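Local coordinates for protein topoisomerase IV subunit A (Escherichia coli, PDB 1ZVT) that forms part of a type II DNA topoisomerase that decatenates and relaxes DNA, its C-terminal domain probably binding the DNA and contributing to substrate choice, at residues T5-Q10 against H20-P25; F49-G54 against L78-G83. All coordinates share one frame; numbering follows the deposited sequence.

Contact 1 of 2, residues T5-Q10 against H20-P25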
loop_
_atom_site.group_PDB
_atom_site.type_symbol
_atom_site.label_atom_id
_atom_site.label_comp_id
_atom_site.label_asym_id
_atom_site.label_seq_id
_atom_site.Cartn_x
_atom_site.Cartn_y
_atom_site.Cartn_z
ATOM N N THR A 5 -10.391 12.764 -11.166
ATOM C CA THR A 5 -9.718 12.525 -9.877
ATOM C C THR A 5 -10.725 11.870 -8.966
ATOM O O THR A 5 -11.830 12.385 -8.797
ATOM C CB THR A 5 -9.240 13.837 -9.241
ATOM O OG1 THR A 5 -8.292 14.440 -10.122
ATOM C CG2 THR A 5 -8.574 13.583 -7.889
ATOM N N ILE A 6 -10.350 10.738 -8.388
ATOM C CA ILE A 6 -11.231 10.084 -7.422
ATOM C C ILE A 6 -10.754 10.475 -6.023
ATOM O O ILE A 6 -9.561 10.401 -5.728
ATOM C CB ILE A 6 -11.205 8.540 -7.550
ATOM C CG1 ILE A 6 -11.314 8.082 -9.021
ATOM C CG2 ILE A 6 -12.275 7.941 -6.633
ATOM C CD1 ILE A 6 -12.544 8.625 -9.776
ATOM N N VAL A 7 -11.689 10.915 -5.187
ATOM C CA VAL A 7 -11.371 11.427 -3.849
ATOM C C VAL A 7 -12.046 10.564 -2.801
ATOM O O VAL A 7 -13.258 10.327 -2.867
ATOM C CB VAL A 7 -11.855 12.890 -3.695
ATOM C CG1 VAL A 7 -11.516 13.456 -2.269
ATOM C CG2 VAL A 7 -11.253 13.769 -4.821
ATOM N N LEU A 8 -11.238 10.086 -1.858
ATOM C CA LEU A 8 -11.671 9.218 -0.755
ATOM C C LEU A 8 -11.599 9.988 0.538
ATOM O O LEU A 8 -10.601 10.675 0.816
ATOM C CB LEU A 8 -10.725 8.017 -0.670
ATOM C CG LEU A 8 -10.928 7.041 0.489
ATOM C CD1 LEU A 8 -12.304 6.333 0.376
ATOM C CD2 LEU A 8 -9.762 6.020 0.543
ATOM N N SER A 9 -12.651 9.885 1.336
ATOM C CA SER A 9 -12.678 10.576 2.613
ATOM C C SER A 9 -12.375 9.627 3.777
ATOM O O SER A 9 -12.385 8.395 3.616
ATOM C CB SER A 9 -14.029 11.251 2.825
ATOM O OG SER A 9 -15.012 10.284 3.174
ATOM N N GLN A 10 -12.121 10.216 4.953
ATOM C CA GLN A 10 -11.782 9.441 6.158
ATOM C C GLN A 10 -12.874 8.432 6.513
ATOM O O GLN A 10 -12.584 7.310 6.955
ATOM C CB GLN A 10 -11.569 10.394 7.341
ATOM C CG GLN A 10 -10.285 11.203 7.266
ATOM C CD GLN A 10 -9.036 10.332 7.221
ATOM O OE1 GLN A 10 -9.004 9.218 7.771
ATOM N NE2 GLN A 10 -8.004 10.825 6.537
ATOM N N HIS A 20 -7.713 16.827 -13.455
ATOM C CA HIS A 20 -6.633 16.371 -12.579
ATOM C C HIS A 20 -6.170 17.453 -11.597
ATOM O O HIS A 20 -5.336 17.173 -10.716
ATOM C CB HIS A 20 -5.445 15.875 -13.410
ATOM C CG HIS A 20 -5.683 14.571 -14.105
ATOM N ND1 HIS A 20 -4.839 14.088 -15.080
ATOM C CD2 HIS A 20 -6.662 13.646 -13.962
ATOM C CE1 HIS A 20 -5.277 12.912 -15.494
ATOM N NE2 HIS A 20 -6.385 12.622 -14.834
ATOM N N ASP A 21 -6.736 18.664 -11.733
ATOM C CA ASP A 21 -6.276 19.867 -11.014
ATOM C C ASP A 21 -7.087 20.278 -9.771
ATOM O O ASP A 21 -6.870 21.366 -9.207
ATOM C CB ASP A 21 -6.229 21.069 -11.989
ATOM C CG ASP A 21 -7.625 21.594 -12.359
ATOM O OD1 ASP A 21 -8.633 20.892 -12.114
ATOM O OD2 ASP A 21 -7.724 22.717 -12.921
ATOM N N ILE A 22 -8.035 19.449 -9.353
ATOM C CA ILE A 22 -8.943 19.828 -8.277
ATOM C C ILE A 22 -8.205 19.952 -6.947
ATOM O O ILE A 22 -7.164 19.319 -6.735
ATOM C CB ILE A 22 -10.110 18.836 -8.145
ATOM C CG1 ILE A 22 -9.582 17.458 -7.759
ATOM C CG2 ILE A 22 -10.878 18.757 -9.474
ATOM C CD1 ILE A 22 -10.394 16.817 -6.694
ATOM N N ASP A 23 -8.740 20.792 -6.071
ATOM C CA ASP A 23 -8.249 20.903 -4.703
ATOM C C ASP A 23 -9.043 19.919 -3.850
ATOM O O ASP A 23 -10.119 20.247 -3.350
ATOM C CB ASP A 23 -8.446 22.349 -4.216
ATOM C CG ASP A 23 -7.969 22.573 -2.798
ATOM O OD1 ASP A 23 -7.750 21.603 -2.025
ATOM O OD2 ASP A 23 -7.807 23.761 -2.429
ATOM N N ALA A 24 -8.546 18.692 -3.730
ATOM C CA ALA A 24 -9.336 17.650 -3.081
ATOM C C ALA A 24 -9.554 17.874 -1.584
ATOM O O ALA A 24 -10.671 17.707 -1.088
ATOM C CB ALA A 24 -8.741 16.271 -3.367
ATOM N N PRO A 25 -8.499 18.265 -0.844
ATOM C CA PRO A 25 -8.741 18.531 0.567
ATOM C C PRO A 25 -9.708 19.704 0.770
ATOM O O PRO A 25 -10.357 19.784 1.813
ATOM C CB PRO A 25 -7.345 18.836 1.109
ATOM C CG PRO A 25 -6.426 18.140 0.168
ATOM C CD PRO A 25 -7.068 18.373 -1.174
HETATM O O HOH W 1 -5.567 14.594 -9.380
#
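In the first blade of the beta-pinwheel, one face of strand 3-9 is roofed by the loop that leaves strand 13-18, and Thr5 and Val7 meet Ile22 and Ala24 there. The ends of Thr5 and Ile22 meet head-on: the methyl CG2 of Thr5 lies 3.9 Å from CD1 of Ile22, while CB of Thr5 faces CG1 of the same isoleucine. One residue pair further along, Ile22 CD1 also touches Val7 CG2, at 3.7 Å, so this single methyl bridges two strand residues that point the same way. Ile22 manages this with CG1 set between its backbone N and carbonyl carbon (chi1 64°), which carries the chain down onto the strand. Val7 offers both branches to Ala24; its CG2 comes to 3.8 Å from Ala24 CB, and CG1 stands slightly farther off.

The strand belongs to a four-stranded antiparallel sheet, where Thr5 pairs with Ala17 and Val7 with Arg15, and the loop crosses that sheet on its way to strand 35-42. At the polar end, Thr5 OG1 packs 3.5 Å from His20 CA and is hydrogen-bonded to Gly19 O. A water donates to Thr5 OG1 at 2.8 Å and to His20 O at 2.9 Å, linking strand and loop. The His20 ring swings back, its CD2 4.2 Å from Thr5 OG1, while NE2 bonds Gly41 O on strand 35-42.

Contact 2 of 2, residues F49-G54 against L78-G83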
loop_
_atom_site.group_PDB
_atom_site.type_symbol
_atom_site.label_atom_id
_atom_site.label_comp_id
_atom_site.label_asym_id
_atom_site.label_seq_id
_atom_site.Cartn_x
_atom_site.Cartn_y
_atom_site.Cartn_z
ATOM N N PHE A 49 -10.010 -0.331 -4.854
ATOM C CA PHE A 49 -9.929 -0.164 -3.413
ATOM C C PHE A 49 -9.449 -1.476 -2.823
ATOM O O PHE A 49 -9.847 -2.568 -3.265
ATOM C CB PHE A 49 -11.304 0.212 -2.836
ATOM C CG PHE A 49 -11.828 1.499 -3.392
ATOM C CD1 PHE A 49 -12.646 1.504 -4.518
ATOM C CD2 PHE A 49 -11.440 2.715 -2.825
ATOM C CE1 PHE A 49 -13.097 2.719 -5.076
ATOM C CE2 PHE A 49 -11.882 3.937 -3.386
ATOM C CZ PHE A 49 -12.714 3.920 -4.510
ATOM N N VAL A 50 -8.595 -1.377 -1.813
ATOM C CA VAL A 50 -8.201 -2.566 -1.057
ATOM C C VAL A 50 -8.673 -2.408 0.402
ATOM O O VAL A 50 -8.406 -1.365 1.033
ATOM C CB VAL A 50 -6.680 -2.776 -1.116
ATOM C CG1 VAL A 50 -6.323 -4.031 -0.335
ATOM C CG2 VAL A 50 -6.208 -2.919 -2.585
ATOM N N ASP A 51 -9.375 -3.412 0.918
ATOM C CA ASP A 51 -9.854 -3.341 2.319
ATOM C C ASP A 51 -8.884 -3.945 3.322
ATOM O O ASP A 51 -7.853 -4.529 2.945
ATOM C CB ASP A 51 -11.308 -3.870 2.483
ATOM C CG ASP A 51 -11.419 -5.400 2.499
ATOM O OD1 ASP A 51 -10.425 -6.106 2.731
ATOM O OD2 ASP A 51 -12.545 -5.897 2.304
ATOM N N SER A 52 -9.211 -3.767 4.608
ATOM C CA SER A 52 -8.331 -4.178 5.702
ATOM C C SER A 52 -8.154 -5.692 5.827
ATOM O O SER A 52 -7.283 -6.147 6.588
ATOM C CB SER A 52 -8.865 -3.605 7.021
ATOM O OG SER A 52 -10.206 -3.971 7.181
ATOM N N THR A 53 -8.967 -6.465 5.109
ATOM C CA THR A 53 -8.906 -7.923 5.102
ATOM C C THR A 53 -8.154 -8.489 3.899
ATOM O O THR A 53 -7.997 -9.703 3.776
ATOM C CB THR A 53 -10.312 -8.576 5.193
ATOM O OG1 THR A 53 -11.013 -8.426 3.956
ATOM C CG2 THR A 53 -11.134 -7.981 6.327
ATOM N N GLY A 54 -7.677 -7.599 3.041
ATOM C CA GLY A 54 -6.892 -8.008 1.866
ATOM C C GLY A 54 -7.719 -8.268 0.617
ATOM O O GLY A 54 -7.219 -8.857 -0.356
ATOM N N LEU A 78 -19.863 -1.446 -2.235
ATOM C CA LEU A 78 -19.023 -2.632 -1.971
ATOM C C LEU A 78 -19.545 -3.403 -0.797
ATOM O O LEU A 78 -20.035 -2.807 0.172
ATOM C CB LEU A 78 -17.581 -2.207 -1.640
ATOM C CG LEU A 78 -16.912 -1.163 -2.529
ATOM C CD1 LEU A 78 -15.504 -0.824 -1.956
ATOM C CD2 LEU A 78 -16.818 -1.680 -3.967
ATOM N N THR A 79 -19.413 -4.727 -0.880
ATOM C CA THR A 79 -19.815 -5.622 0.206
ATOM C C THR A 79 -18.576 -5.891 1.030
ATOM O O THR A 79 -17.766 -6.754 0.681
ATOM C CB THR A 79 -20.327 -6.951 -0.319
ATOM O OG1 THR A 79 -21.398 -6.717 -1.240
ATOM C CG2 THR A 79 -20.827 -7.815 0.847
ATOM N N LEU A 80 -18.399 -5.111 2.087
ATOM C CA LEU A 80 -17.234 -5.263 2.947
ATOM C C LEU A 80 -17.483 -6.319 4.014
ATOM O O LEU A 80 -18.610 -6.437 4.513
ATOM C CB LEU A 80 -16.873 -3.921 3.585
ATOM C CG LEU A 80 -16.559 -2.756 2.634
ATOM C CD1 LEU A 80 -16.295 -1.471 3.408
ATOM C CD2 LEU A 80 -15.382 -3.079 1.724
ATOM N N PRO A 81 -16.441 -7.103 4.358
ATOM C CA PRO A 81 -16.538 -8.023 5.493
ATOM C C PRO A 81 -16.888 -7.279 6.785
ATOM O O PRO A 81 -16.619 -6.083 6.906
ATOM C CB PRO A 81 -15.126 -8.621 5.579
ATOM C CG PRO A 81 -14.598 -8.524 4.185
ATOM C CD PRO A 81 -15.134 -7.214 3.678
ATOM N N PRO A 82 -17.512 -7.980 7.749
ATOM C CA PRO A 82 -17.790 -7.356 9.045
ATOM C C PRO A 82 -16.572 -6.631 9.644
ATOM O O PRO A 82 -15.514 -7.234 9.812
ATOM C CB PRO A 82 -18.193 -8.548 9.926
ATOM C CG PRO A 82 -18.673 -9.593 8.990
ATOM C CD PRO A 82 -17.973 -9.375 7.670
ATOM N N GLY A 83 -16.707 -5.337 9.921
ATOM C CA GLY A 83 -15.656 -4.574 10.599
ATOM C C GLY A 83 -14.505 -4.099 9.729
ATOM O O GLY A 83 -13.608 -3.398 10.207
#
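Asp51 and Pro81 point at each other where strand 47-51 runs into its turn. From CB the aspartate side chain leaves with CG between the backbone N and the carbonyl carbon (chi1 78°), which brings one carboxylate oxygen over its own turn and the other toward the loop. OD1 takes the backbone N of Thr53 at 2.8 Å, from above the carboxylate plane, making an Asx turn. Thr53 OG1 donates to the same oxygen at 2.7 Å, on the syn side and from the same face of the plane. OD2 meets the proline ring instead, 3.2 Å from Pro81 CD, with Leu80 CD2 at 4.0 Å; it is also hydrogen-bonded to Tyr57 OH. With an alanine in its place, the N and OG1 of Thr53 and the hydroxyl of Tyr57 would probably lose this partner, and a gap would open beside the Pro81 ring.

Thr53 crosses Pro81 obliquely, its OG1 3.6 Å from Pro81 CG. Asp51 to Gly54 forms a type I beta turn, closed by Gly54 N to Asp51 O. Farther back, Phe49 CB only skims Leu78 CD1 at 4.4 Å. Strand 47-51 lies between strands 86-90 and 55-59 in the sheet; the loop 78-83 passes beside it, Leu78, Leu80 and Pro81 all packing on Tyr57 of strand 55-59 and Leu80 also on Val86 of strand 86-90.

In the fold
From the N terminus, contact 1 comes first: the chain runs up strand 3-9, returns along strand 13-18, and the loop that follows folds back on the first strand before strand 35-42 joins the sheet. Contact 2 opens only afterwards, on strand 47-51 of the next sheet. It closes a longer excursion, in which strand 55-59 is followed by strand 72-73, an edge strand of the first sheet, before the loop returns beside strand 47-51 and continues into strand 86-90. The two contacts are in series, neither nested nor crossed, with centres about 21 Å apart. Contact 1 ties a loop to the first sheet; contact 2 does so in the second.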